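Local coordinates for protein 28 kDa product (Pseudomonas syringae pv. phaseolicola, PDB 1UKF) that is the mature, autocleaved form of a papain-like cysteine protease of the C58 family, delivered into plant cells, where it can trigger the hypersensitive response, at residues Q107-A110 and H111-Q115. Sequence-based numbering, arbitrary orientation.
Sequences QTVA and HDVAQ
Residues 107–113 form the last turns of helix 102-113, where i to i+4 bonds run from His111 N to Gln107 O, from Val113 N to Val109 O and, at 2.7 Å, from Ala114 N to Ala110 O. The bond between the first two, Asp112 N to Thr108 O, is stretched to 3.3 Å and bent to 140° at the hydrogen, and Asp112 N also makes a weak bond to Val109 O. Thr108 and Asp112 run side by side, pointing the same way. With CG anti to its own carbonyl carbon (chi1 -60°), Asp112 folds its carboxylate back along the helix, leaving OD2 just 3.1 Å from Thr108 O, an approach of two acceptors. A water bridges the two residues, donating to Asp112 OD1 at 2.8 Å and weakly to Thr108 O, and it sits in the plane of the His111 ring, at its edge. OD2 itself is taken by a salt bridge to Lys94, while Thr108 OG1 is hydrogen-bonded to Gln104 O. One turn apart on another side of the helix, Val109 CG1 meets Val113 CG1 at 4.1 Å, the two valines crossing at a slant; Val109 continues onto Ile164 of helix 160-173, and Val113 onto His120 and Leu122 of strand 119-126. Ala114 leaves helical geometry as the centre of an inverse gamma turn. The helix end thus joins apolar packing against the papain-like core to a buried carboxylate, set against a carbonyl oxygen and close to Glu183, whose negative charge Lys94 probably offsets while the water hydrates OD1.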
ATOM      1  N   GLN A 107      -8.894  -9.669   8.590  1.00 17.00           N
ATOM      2  CA  GLN A 107     -10.337  -9.561   8.420  1.00 18.17           C
ATOM      3  C   GLN A 107     -10.817  -8.119   8.532  1.00 15.68           C
ATOM      4  O   GLN A 107     -11.602  -7.652   7.704  1.00 15.68           O
ATOM      5  CB  GLN A 107     -11.058 -10.421   9.462  1.00 20.28           C
ATOM      6  CG  GLN A 107     -12.574 -10.309   9.411  1.00 24.26           C
ATOM      7  CD  GLN A 107     -13.138 -10.688   8.056  1.00 26.39           C
ATOM      8  OE1 GLN A 107     -12.968 -11.817   7.594  1.00 29.47           O
ATOM      9  NE2 GLN A 107     -13.811  -9.742   7.410  1.00 26.70           N
ATOM     10  N   THR A 108     -10.350  -7.414   9.558  1.00 15.34           N
ATOM     11  CA  THR A 108     -10.749  -6.028   9.763  1.00 14.93           C
ATOM     12  C   THR A 108     -10.318  -5.156   8.592  1.00 14.75           C
ATOM     13  O   THR A 108     -11.106  -4.364   8.074  1.00 16.63           O
ATOM     14  CB  THR A 108     -10.149  -5.459  11.063  1.00 15.75           C
ATOM     15  OG1 THR A 108     -10.600  -6.244  12.173  1.00 18.26           O
ATOM     16  CG2 THR A 108     -10.582  -4.013  11.263  1.00 16.46           C
ATOM     17  N   VAL A 109      -9.066  -5.301   8.172  1.00 13.96           N
ATOM     18  CA  VAL A 109      -8.558  -4.513   7.058  1.00 14.06           C
ATOM     19  C   VAL A 109      -9.294  -4.865   5.767  1.00 13.51           C
ATOM     20  O   VAL A 109      -9.642  -3.985   4.985  1.00 13.95           O
ATOM     21  CB  VAL A 109      -7.036  -4.729   6.874  1.00 11.87           C
ATOM     22  CG1 VAL A 109      -6.549  -3.992   5.631  1.00 15.04           C
ATOM     23  CG2 VAL A 109      -6.292  -4.220   8.105  1.00 14.02           C
ATOM     24  N   ALA A 110      -9.543  -6.154   5.552  1.00 13.86           N
ATOM     25  CA  ALA A 110     -10.248  -6.598   4.354  1.00 13.96           C
ATOM     26  C   ALA A 110     -11.645  -5.987   4.286  1.00 15.04           C
ATOM     27  O   ALA A 110     -12.109  -5.590   3.217  1.00 15.30           O
ATOM     28  CB  ALA A 110     -10.344  -8.119   4.336  1.00 14.71           C
ATOM     29  N   HIS A 111     -12.319  -5.918   5.428  1.00 15.80           N
ATOM     30  CA  HIS A 111     -13.657  -5.344   5.472  1.00 17.39           C
ATOM     31  C   HIS A 111     -13.614  -3.886   5.032  1.00 16.92           C
ATOM     32  O   HIS A 111     -14.564  -3.377   4.430  1.00 17.44           O
ATOM     33  CB  HIS A 111     -14.234  -5.434   6.886  1.00 18.79           C
ATOM     34  CG  HIS A 111     -15.571  -4.779   7.032  1.00 21.05           C
ATOM     35  ND1 HIS A 111     -16.695  -5.220   6.367  1.00 22.35           N
ATOM     36  CD2 HIS A 111     -15.961  -3.705   7.760  1.00 23.22           C
ATOM     37  CE1 HIS A 111     -17.721  -4.446   6.681  1.00 22.81           C
ATOM     38  NE2 HIS A 111     -17.302  -3.520   7.524  1.00 23.71           N
ATOM     39  N   ASP A 112     -12.504  -3.216   5.325  1.00 15.20           N
ATOM     40  CA  ASP A 112     -12.357  -1.813   4.961  1.00 15.03           C
ATOM     41  C   ASP A 112     -11.915  -1.593   3.517  1.00 13.53           C
ATOM     42  O   ASP A 112     -12.401  -0.679   2.851  1.00 14.95           O
ATOM     43  CB  ASP A 112     -11.338  -1.114   5.873  1.00 15.52           C
ATOM     44  CG  ASP A 112     -11.730  -1.147   7.338  1.00 16.49           C
ATOM     45  OD1 ASP A 112     -12.932  -1.005   7.642  1.00 18.95           O
ATOM     46  OD2 ASP A 112     -10.823  -1.292   8.187  1.00 17.27           O
ATOM     47  N   VAL A 113     -11.007  -2.436   3.031  1.00 11.71           N
ATOM     48  CA  VAL A 113     -10.458  -2.255   1.693  1.00 11.96           C
ATOM     49  C   VAL A 113     -11.015  -3.106   0.565  1.00 10.77           C
ATOM     50  O   VAL A 113     -10.931  -2.715  -0.601  1.00 12.06           O
ATOM     51  CB  VAL A 113      -8.912  -2.421   1.718  1.00 11.26           C
ATOM     52  CG1 VAL A 113      -8.322  -1.539   2.811  1.00 12.40           C
ATOM     53  CG2 VAL A 113      -8.530  -3.879   1.942  1.00 12.66           C
ATOM     54  N   ALA A 114     -11.577  -4.262   0.899  1.00 12.03           N
ATOM     55  CA  ALA A 114     -12.131  -5.143  -0.118  1.00 12.93           C
ATOM     56  C   ALA A 114     -13.609  -4.867  -0.379  1.00 13.67           C
ATOM     57  O   ALA A 114     -14.457  -5.741  -0.202  1.00 16.29           O
ATOM     58  CB  ALA A 114     -11.931  -6.599   0.287  1.00 14.93           C
ATOM     59  N   GLN A 115     -13.910  -3.637  -0.784  1.00 13.28           N
ATOM     60  CA  GLN A 115     -15.274  -3.233  -1.115  1.00 12.49           C
ATOM     61  C   GLN A 115     -15.166  -2.654  -2.521  1.00 11.97           C
ATOM     62  O   GLN A 115     -14.267  -1.862  -2.809  1.00 11.97           O
ATOM     63  CB  GLN A 115     -15.787  -2.167  -0.139  1.00 13.26           C
ATOM     64  CG  GLN A 115     -15.736  -2.579   1.331  1.00 16.84           C
ATOM     65  CD  GLN A 115     -16.743  -3.658   1.700  1.00 18.17           C
ATOM     66  OE1 GLN A 115     -16.693  -4.213   2.800  1.00 21.56           O
ATOM     67  NE2 GLN A 115     -17.668  -3.950   0.795  1.00 15.66           N
TER
HETATM   68  O   HOH W   1     -13.463  -2.585   9.869  1.00 30.94           O